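PDB 4B7H: catalase from Corynebacterium glutamicum, which breaks down hydrogen peroxide to water and oxygen at a haem iron, here studied in its nitric oxide-inhibited form with NADPH also bound. Local coordinates for residues P97-P102 against Y131-N136; F107-G112 against W120-G125; N478-I483 against E508-K513. All coordinates share one frame; numbering follows the deposited sequence. Where two conformers were deposited one is given.

Interactions 1 and 2 sit at the two ends of strand 100-108 in the antiparallel sheet of the catalase barrel, centres about 28 Å apart. Interaction 1 pairs it with strand 125-132; in interaction 2, at the haem-side end, the partner is the loop leading into that strand, paired at Gly125. Along the chain, interaction 2 falls between the two segments of interaction 1. Interaction 3 follows much later, between the end of helix 466-479 with its following turn and helix 500-514. Its centre lies about 49 Å from interaction 1's and 23 Å from interaction 2's, nearest atoms of the latter pair about 6 Å apart. Asp241 bridges these two, taking Arg121 and Asn478.

Interaction 1: residues P97-P102 against Y131-N136; sequences PGKVTP and YTEEGN
Thr101 lays its methyl CG2 against the backbone of Tyr131, 3.4 Å from the carbonyl O of Tyr131. The first torsion (-54° to OG1) swings CG2 away from the threonine's backbone N and toward that carbonyl. One residue on, the strands join through a nearly straight backbone bond, Tyr131 N to Pro102 O at 2.9 Å with an angle of 166° at the hydrogen. The same carbonyl O of Pro102 lies at the edge of the Tyr131 ring, 3.6 Å from CD1, and the proline CB adds a looser apolar touch on that carbon.

Beyond Thr132 the chain reverses in a type I turn to Gly135. Thr132 OG1 grips it twice, accepting from Glu134 N in an ST turn and donating to a lone pair of Gly135 O at 2.6 Å. At the outer end Lys99 NZ and Glu133 OE2 make only a long salt bridge of 3.6 Å; Glu133 has two conformers, so this link is doubtful, and the main partner of Lys99 NZ is Asp93.

Tyr131 OH bonds to Val369 O, while its side chain touches Phe77 of strand 73-82 and Ile9 of helix 7-11. Backbone bonds of Lys99 with Ile82 and of Thr101 with Leu80 place strand 100-108 between strand 73-82 and, through Pro102 O, strand 125-132, with helix 7-11 also packed against Pro102.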
loop_
_atom_site.group_PDB
_atom_site.type_symbol
_atom_site.label_atom_id
_atom_site.label_comp_id
_atom_site.label_asym_id
_atom_site.label_seq_id
_atom_site.Cartn_x
_atom_site.Cartn_y
_atom_site.Cartn_z
ATOM N N PRO A 97 -4.936 -31.542 -30.780
ATOM C CA PRO A 97 -5.666 -31.344 -32.039
ATOM C C PRO A 97 -7.070 -30.770 -31.858
ATOM O O PRO A 97 -7.818 -31.191 -30.973
ATOM C CB PRO A 97 -5.750 -32.761 -32.616
ATOM C CG PRO A 97 -4.523 -33.430 -32.107
ATOM C CD PRO A 97 -4.308 -32.877 -30.722
ATOM N N GLY A 98 -7.402 -29.780 -32.678
ATOM C CA GLY A 98 -8.736 -29.213 -32.684
ATOM C C GLY A 98 -9.091 -28.256 -31.558
ATOM O O GLY A 98 -10.174 -27.671 -31.586
ATOM N N LYS A 99 -8.209 -28.086 -30.571
ATOM C CA LYS A 99 -8.530 -27.262 -29.401
ATOM C C LYS A 99 -8.753 -25.798 -29.770
ATOM O O LYS A 99 -8.020 -25.236 -30.587
ATOM C CB LYS A 99 -7.428 -27.373 -28.338
ATOM C CG LYS A 99 -7.364 -28.718 -27.617
ATOM C CD LYS A 99 -8.354 -28.805 -26.462
ATOM C CE LYS A 99 -8.241 -30.149 -25.745
ATOM N NZ LYS A 99 -8.973 -30.167 -24.442
ATOM N N VAL A 100 -9.773 -25.194 -29.170
ATOM C CA VAL A 100 -10.031 -23.763 -29.304
ATOM C C VAL A 100 -9.990 -23.171 -27.901
ATOM O O VAL A 100 -10.715 -23.623 -27.009
ATOM C CB VAL A 100 -11.401 -23.481 -29.958
ATOM C CG1 VAL A 100 -11.647 -21.978 -30.064
ATOM C CG2 VAL A 100 -11.459 -24.123 -31.329
ATOM N N THR A 101 -9.138 -22.168 -27.701
ATOM C CA THR A 101 -8.893 -21.632 -26.360
ATOM C C THR A 101 -9.049 -20.112 -26.339
ATOM O O THR A 101 -8.501 -19.430 -27.202
ATOM C CB THR A 101 -7.471 -21.998 -25.897
ATOM O OG1 THR A 101 -7.286 -23.419 -25.999
ATOM C CG2 THR A 101 -7.213 -21.548 -24.452
ATOM N N PRO A 102 -9.795 -19.570 -25.352
ATOM C CA PRO A 102 -9.873 -18.104 -25.258
ATOM C C PRO A 102 -8.510 -17.496 -24.914
ATOM O O PRO A 102 -7.704 -18.127 -24.216
ATOM C CB PRO A 102 -10.851 -17.868 -24.096
ATOM C CG PRO A 102 -11.542 -19.183 -23.867
ATOM C CD PRO A 102 -10.548 -20.231 -24.273
ATOM N N TYR A 131 -6.403 -18.996 -21.790
ATOM C CA TYR A 131 -7.205 -19.478 -20.667
ATOM C C TYR A 131 -7.493 -20.960 -20.886
ATOM O O TYR A 131 -8.574 -21.327 -21.355
ATOM C CB TYR A 131 -8.509 -18.674 -20.534
ATOM C CG TYR A 131 -8.313 -17.198 -20.186
ATOM C CD1 TYR A 131 -8.080 -16.242 -21.180
ATOM C CD2 TYR A 131 -8.385 -16.761 -18.866
ATOM C CE1 TYR A 131 -7.912 -14.899 -20.866
ATOM C CE2 TYR A 131 -8.216 -15.412 -18.536
ATOM C CZ TYR A 131 -7.988 -14.484 -19.542
ATOM O OH TYR A 131 -7.813 -13.151 -19.245
ATOM N N THR A 132 -6.522 -21.811 -20.552
ATOM C CA THR A 132 -6.622 -23.238 -20.852
ATOM C C THR A 132 -7.364 -24.015 -19.768
ATOM O O THR A 132 -7.570 -23.523 -18.650
ATOM C CB THR A 132 -5.234 -23.909 -21.108
ATOM O OG1 THR A 132 -4.731 -24.500 -19.900
ATOM C CG2 THR A 132 -4.216 -22.926 -21.672
ATOM N N GLU A 133 -7.740 -25.245 -20.101
ATOM C CA GLU A 133 -8.456 -26.117 -19.176
ATOM C C GLU A 133 -7.553 -26.612 -18.046
ATOM O O GLU A 133 -8.035 -27.153 -17.057
ATOM C CB GLU A 133 -9.068 -27.307 -19.923
ATOM C CG GLU A 133 -10.137 -26.914 -20.943
ATOM C CD GLU A 133 -10.699 -28.102 -21.706
ATOM O OE1 GLU A 133 -10.555 -29.249 -21.231
ATOM O OE2 GLU A 133 -11.284 -27.885 -22.789
ATOM N N GLU A 134 -6.243 -26.434 -18.203
ATOM C CA GLU A 134 -5.283 -26.813 -17.161
ATOM C C GLU A 134 -4.588 -25.583 -16.578
ATOM O O GLU A 134 -3.499 -25.678 -16.002
ATOM C CB GLU A 134 -4.286 -27.866 -17.677
ATOM C CG GLU A 134 -5.013 -29.162 -18.045
ATOM C CD GLU A 134 -4.141 -30.306 -18.544
ATOM O OE1 GLU A 134 -2.938 -30.115 -18.806
ATOM O OE2 GLU A 134 -4.689 -31.422 -18.690
ATOM N N GLY A 135 -5.241 -24.430 -16.712
ATOM C CA GLY A 135 -4.746 -23.189 -16.135
ATOM C C GLY A 135 -4.400 -22.136 -17.173
ATOM O O GLY A 135 -4.403 -22.405 -18.378
ATOM N N ASN A 136 -4.108 -20.922 -16.709
ATOM C CA ASN A 136 -3.684 -19.853 -17.610
ATOM C C ASN A 136 -2.246 -20.086 -18.041
ATOM O O ASN A 136 -1.356 -20.206 -17.205
ATOM C CB ASN A 136 -3.807 -18.471 -16.956
ATOM C CG ASN A 136 -5.250 -18.089 -16.656
ATOM O OD1 ASN A 136 -6.178 -18.648 -17.246
ATOM N ND2 ASN A 136 -5.447 -17.133 -15.739
#

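Interaction 2: residues F107-G112 against W120-G125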
loop_
_atom_site.group_PDB
_atom_site.type_symbol
_atom_site.label_atom_id
_atom_site.label_comp_id
_atom_site.label_asym_id
_atom_site.label_seq_id
_atom_site.Cartn_x
_atom_site.Cartn_y
_atom_site.Cartn_z
ATOM N N PHE A 107 -0.181 -5.526 -25.958
ATOM C CA PHE A 107 0.955 -5.011 -26.718
ATOM C C PHE A 107 1.445 -3.762 -26.010
ATOM O O PHE A 107 0.680 -3.101 -25.306
ATOM C CB PHE A 107 0.518 -4.615 -28.126
ATOM C CG PHE A 107 -0.067 -5.747 -28.937
ATOM C CD1 PHE A 107 0.760 -6.693 -29.535
ATOM C CD2 PHE A 107 -1.436 -5.845 -29.125
ATOM C CE1 PHE A 107 0.227 -7.726 -30.289
ATOM C CE2 PHE A 107 -1.976 -6.874 -29.876
ATOM C CZ PHE A 107 -1.143 -7.815 -30.461
ATOM N N SER A 108 2.703 -3.396 -26.215
ATOM C CA SER A 108 3.269 -2.285 -25.453
ATOM C C SER A 108 4.567 -1.793 -26.060
ATOM O O SER A 108 5.139 -2.453 -26.919
ATOM C CB SER A 108 3.545 -2.748 -24.017
ATOM O OG SER A 108 4.374 -3.904 -24.015
ATOM N N THR A 109 5.033 -0.637 -25.597
ATOM C CA THR A 109 6.430 -0.256 -25.772
ATOM C C THR A 109 7.156 -0.688 -24.493
ATOM O O THR A 109 6.571 -1.402 -23.677
ATOM C CB THR A 109 6.582 1.252 -26.005
ATOM O OG1 THR A 109 5.933 1.954 -24.936
ATOM C CG2 THR A 109 5.965 1.663 -27.336
ATOM N N VAL A 110 8.403 -0.257 -24.306
ATOM C CA VAL A 110 9.195 -0.670 -23.145
ATOM C C VAL A 110 9.561 0.468 -22.195
ATOM O O VAL A 110 9.266 0.407 -21.001
ATOM C CB VAL A 110 10.497 -1.384 -23.575
ATOM C CG1 VAL A 110 11.364 -1.715 -22.353
ATOM C CG2 VAL A 110 10.167 -2.635 -24.374
ATOM N N ALA A 111 10.228 1.492 -22.719
ATOM C CA ALA A 111 10.840 2.525 -21.876
ATOM C C ALA A 111 9.894 3.603 -21.360
ATOM O O ALA A 111 10.004 4.048 -20.211
ATOM C CB ALA A 111 12.017 3.174 -22.604
ATOM N N GLY A 112 8.980 4.048 -22.212
ATOM C CA GLY A 112 8.144 5.182 -21.879
ATOM C C GLY A 112 7.106 4.910 -20.804
ATOM O O GLY A 112 6.715 3.763 -20.560
ATOM N N TRP A 120 7.348 5.817 -30.399
ATOM C CA TRP A 120 8.765 5.984 -30.103
ATOM C C TRP A 120 9.473 4.716 -30.590
ATOM O O TRP A 120 8.903 3.627 -30.511
ATOM C CB TRP A 120 9.003 6.121 -28.597
ATOM C CG TRP A 120 8.825 7.495 -28.050
ATOM C CD1 TRP A 120 8.507 8.625 -28.747
ATOM C CD2 TRP A 120 8.965 7.891 -26.682
ATOM N NE1 TRP A 120 8.443 9.699 -27.897
ATOM C CE2 TRP A 120 8.710 9.275 -26.620
ATOM C CE3 TRP A 120 9.268 7.206 -25.502
ATOM C CZ2 TRP A 120 8.756 9.993 -25.422
ATOM C CZ3 TRP A 120 9.312 7.919 -24.308
ATOM C CH2 TRP A 120 9.058 9.298 -24.279
ATOM N N ARG A 121 10.704 4.846 -31.088
ATOM C CA ARG A 121 11.510 3.663 -31.406
ATOM C C ARG A 121 11.695 2.840 -30.137
ATOM O O ARG A 121 12.133 3.358 -29.107
ATOM C CB ARG A 121 12.879 4.029 -31.994
ATOM C CG ARG A 121 13.734 2.783 -32.307
ATOM C CD ARG A 121 15.098 3.094 -32.937
ATOM N NE ARG A 121 14.908 3.886 -34.147
ATOM C CZ ARG A 121 14.541 3.393 -35.329
ATOM N NH1 ARG A 121 14.395 2.084 -35.506
ATOM N NH2 ARG A 121 14.355 4.216 -36.354
ATOM N N ASP A 122 11.343 1.563 -30.206
ATOM C CA ASP A 122 11.413 0.700 -29.039
ATOM C C ASP A 122 11.085 -0.711 -29.460
ATOM O O ASP A 122 10.473 -0.929 -30.511
ATOM C CB ASP A 122 10.384 1.138 -27.986
ATOM C CG ASP A 122 10.880 0.957 -26.564
ATOM O OD1 ASP A 122 11.935 0.304 -26.359
ATOM O OD2 ASP A 122 10.209 1.473 -25.638
ATOM N N VAL A 123 11.472 -1.668 -28.625
ATOM C CA VAL A 123 10.913 -3.009 -28.686
ATOM C C VAL A 123 9.415 -2.878 -28.389
ATOM O O VAL A 123 9.005 -1.984 -27.624
ATOM C CB VAL A 123 11.585 -3.919 -27.627
ATOM C CG1 VAL A 123 10.858 -5.248 -27.492
ATOM C CG2 VAL A 123 13.063 -4.135 -27.956
ATOM N N HIS A 124 8.595 -3.744 -28.987
ATOM C CA HIS A 124 7.197 -3.834 -28.581
ATOM C C HIS A 124 6.875 -5.160 -27.934
ATOM O O HIS A 124 7.198 -6.233 -28.459
ATOM C CB HIS A 124 6.250 -3.568 -29.746
ATOM C CG HIS A 124 6.314 -2.162 -30.230
ATOM N ND1 HIS A 124 5.412 -1.198 -29.837
ATOM C CD2 HIS A 124 7.213 -1.539 -31.025
ATOM C CE1 HIS A 124 5.737 -0.045 -30.398
ATOM N NE2 HIS A 124 6.824 -0.227 -31.129
ATOM N N GLY A 125 6.224 -5.079 -26.783
ATOM C CA GLY A 125 5.758 -6.260 -26.089
ATOM C C GLY A 125 4.637 -6.939 -26.844
ATOM O O GLY A 125 3.836 -6.286 -27.514
HETATM O O HOH W 1 9.025 3.808 -25.096
#
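Asp122 OD2 accepts two backbone N-H groups of the facing segment, from Val110 N at 2.8 Å and from Ala111 N at 2.9 Å. The two come from different directions: Ala111 N meets the syn lone pair of OD2 in an almost straight bond of 170°, whereas Val110 N approaches from well above the carboxylate plane. A water donates to the same oxygen and accepts from Gly112 N, so three consecutive N-H groups converge on one carboxylate, the third through the water. The other oxygen, OD1, accepts a weak bond from Val123 N.

At the strand end Gly125 N donates to Ser108 O at 2.8 Å, from above the carbonyl plane, and Ser108 N returns a weak bond to Gly125 O. Together they make an antiparallel hydrogen-bonded pair. With no side chain on Gly125, Ser108 OG can come within 3.4 Å of Gly125 CA; it sits between its own backbone N and carbonyl carbon (chi1 55°) and bonds to His70 ND1.

Apolar packing fills in around these bonds. Val110 CG2 meets Val123 CB at 3.8 Å, Thr109 runs alongside His124 so that Thr109 CG2 lies 3.5 Å from His124 CE1, and the Trp120 indole approaches Gly112 CA through CZ3. Val123 O, buried here, has no polar partner in the model.

The dense set of N-H donors would probably keep Asp122 ionised, tying the bend after strand 100-108 to the segment opposite. Gly125 touches the haem, and Ser108 is a second-shell residue that probably helps position His70, which lines the nitric oxide pocket.

Interaction 3: residues N478-I483 against E508-K513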
loop_
_atom_site.group_PDB
_atom_site.type_symbol
_atom_site.label_atom_id
_atom_site.label_comp_id
_atom_site.label_asym_id
_atom_site.label_seq_id
_atom_site.Cartn_x
_atom_site.Cartn_y
_atom_site.Cartn_z
ATOM N N ASN A 478 21.064 8.867 -36.211
ATOM C CA ASN A 478 20.067 9.730 -35.574
ATOM C C ASN A 478 20.007 9.496 -34.070
ATOM O O ASN A 478 19.986 10.446 -33.286
ATOM C CB ASN A 478 18.676 9.507 -36.175
ATOM C CG ASN A 478 18.506 10.163 -37.532
ATOM O OD1 ASN A 478 19.289 11.024 -37.922
ATOM N ND2 ASN A 478 17.466 9.760 -38.256
ATOM N N ALA A 479 19.990 8.226 -33.673
ATOM C CA ALA A 479 19.896 7.864 -32.262
ATOM C C ALA A 479 21.159 8.238 -31.478
ATOM O O ALA A 479 21.124 8.343 -30.256
ATOM C CB ALA A 479 19.605 6.380 -32.121
ATOM N N MET A 480 22.275 8.431 -32.179
ATOM C CA MET A 480 23.520 8.835 -31.537
ATOM C C MET A 480 23.585 10.318 -31.202
ATOM O O MET A 480 24.447 10.739 -30.429
ATOM C CB MET A 480 24.711 8.488 -32.429
ATOM C CG MET A 480 24.978 6.999 -32.561
ATOM S SD MET A 480 26.131 6.645 -33.899
ATOM C CE MET A 480 27.638 7.456 -33.340
ATOM N N GLN A 481 22.712 11.123 -31.796
ATOM C CA GLN A 481 22.781 12.562 -31.566
ATOM C C GLN A 481 22.625 12.876 -30.082
ATOM O O GLN A 481 21.658 12.465 -29.434
ATOM C CB GLN A 481 21.751 13.322 -32.402
ATOM C CG GLN A 481 21.861 13.087 -33.908
ATOM C CD GLN A 481 23.255 13.342 -34.470
ATOM O OE1 GLN A 481 23.726 12.597 -35.327
ATOM N NE2 GLN A 481 23.910 14.406 -34.007
ATOM N N GLY A 482 23.611 13.572 -29.529
ATOM C CA GLY A 482 23.587 13.907 -28.115
ATOM C C GLY A 482 24.578 13.139 -27.255
ATOM O O GLY A 482 24.801 13.495 -26.098
ATOM N N ILE A 483 25.193 12.093 -27.800
ATOM C CA ILE A 483 26.225 11.398 -27.036
ATOM C C ILE A 483 27.442 12.289 -26.813
ATOM O O ILE A 483 27.697 13.230 -27.578
ATOM C CB ILE A 483 26.654 10.060 -27.679
ATOM C CG1 ILE A 483 27.309 10.284 -29.052
ATOM C CG2 ILE A 483 25.468 9.093 -27.733
ATOM C CD1 ILE A 483 27.791 9.005 -29.727
ATOM N N GLU A 508 30.145 7.971 -40.851
ATOM C CA GLU A 508 29.941 8.948 -41.921
ATOM C C GLU A 508 28.684 9.781 -41.700
ATOM O O GLU A 508 28.713 11.013 -41.740
ATOM C CB GLU A 508 29.760 8.229 -43.253
ATOM C CG GLU A 508 31.017 7.903 -43.994
ATOM C CD GLU A 508 30.743 7.771 -45.473
ATOM O OE1 GLU A 508 29.797 7.033 -45.829
ATOM O OE2 GLU A 508 31.448 8.426 -46.273
ATOM N N LEU A 509 27.565 9.095 -41.493
ATOM C CA LEU A 509 26.290 9.778 -41.356
ATOM C C LEU A 509 26.234 10.567 -40.061
ATOM O O LEU A 509 25.723 11.683 -40.035
ATOM C CB LEU A 509 25.141 8.774 -41.441
ATOM C CG LEU A 509 24.900 8.210 -42.845
ATOM C CD1 LEU A 509 23.876 7.077 -42.826
ATOM C CD2 LEU A 509 24.461 9.328 -43.795
ATOM N N TYR A 510 26.776 9.993 -38.991
ATOM C CA TYR A 510 26.804 10.684 -37.708
ATOM C C TYR A 510 27.543 12.021 -37.807
ATOM O O TYR A 510 27.058 13.051 -37.329
ATOM C CB TYR A 510 27.454 9.809 -36.639
ATOM C CG TYR A 510 27.640 10.523 -35.323
ATOM C CD1 TYR A 510 26.544 10.826 -34.516
ATOM C CD2 TYR A 510 28.906 10.898 -34.883
ATOM C CE1 TYR A 510 26.697 11.484 -33.309
ATOM C CE2 TYR A 510 29.073 11.548 -33.665
ATOM C CZ TYR A 510 27.959 11.846 -32.887
ATOM O OH TYR A 510 28.100 12.495 -31.678
ATOM N N LEU A 511 28.714 12.007 -38.435
ATOM C CA LEU A 511 29.502 13.228 -38.556
ATOM C C LEU A 511 28.860 14.259 -39.487
ATOM O O LEU A 511 29.019 15.465 -39.284
ATOM C CB LEU A 511 30.930 12.909 -38.990
ATOM C CG LEU A 511 31.734 12.162 -37.926
ATOM C CD1 LEU A 511 33.097 11.776 -38.463
ATOM C CD2 LEU A 511 31.864 12.993 -36.657
ATOM N N GLN A 512 28.132 13.789 -40.496
ATOM C CA GLN A 512 27.399 14.694 -41.388
ATOM C C GLN A 512 26.360 15.486 -40.599
ATOM O O GLN A 512 26.138 16.673 -40.846
ATOM C CB GLN A 512 26.681 13.905 -42.483
ATOM C CG GLN A 512 27.543 13.460 -43.645
ATOM C CD GLN A 512 26.754 12.660 -44.674
ATOM O OE1 GLN A 512 25.522 12.714 -44.715
ATOM N NE2 GLN A 512 27.464 11.907 -45.506
ATOM N N LYS A 513 25.720 14.812 -39.650
ATOM C CA LYS A 513 24.613 15.390 -38.890
ATOM C C LYS A 513 25.068 16.196 -37.678
ATOM O O LYS A 513 24.364 17.100 -37.220
ATOM C CB LYS A 513 23.664 14.283 -38.433
ATOM C CG LYS A 513 23.018 13.527 -39.572
ATOM C CD LYS A 513 22.401 12.230 -39.086
ATOM C CE LYS A 513 21.929 11.390 -40.261
ATOM N NZ LYS A 513 21.279 10.145 -39.784
HETATM O O HOH W 2 26.388 14.083 -30.199
#
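Met480 covers one face of the Tyr510 ring, and this is the tight half of the contact. Its chain turns at the last torsion (chi3 64°), so that Met480 CE sits 3.8 Å from the centroid of the Tyr510 ring in a CH-pi contact, displaced from the ring's centre. The sulfur lies obliquely in a looser Met-aromatic approach, and Met480 CB closes in on Tyr510 CD1 at 3.6 Å. At the far end of the ring Ile483 CG1 reaches Tyr510 OH at 3.5 Å. That hydroxyl is also bonded to Glu488 and receives a bond from a water; the same water accepts from Gly482 N and donates to Ile483 O, fastening the ring to the type II turn Met480-Ile483, where Gly482 takes up positive phi.

The other half is more open and polar. Lys513, extended beyond CG, crosses Asn478 at about a right angle and gives Lys513 NZ to Asn478 OD1 at 2.9 Å, from well above the amide plane. NZ has further partners in Ser477 and Asp474, so several acceptors hold the amine at this partly exposed rim. Gln481 runs past the ring and Lys513 CB, but its two conformers and uncertain amide let nothing rest on it.

Tyr510 also packs on Tyr492, and Met480 on Val491 and Trp177. Helices 466-479, 487-498 and 500-514 belong to the C-terminal helical region of this catalase, packed here on helix 173-182 of the catalase core; helix 454-463 contributes to the NADPH pocket.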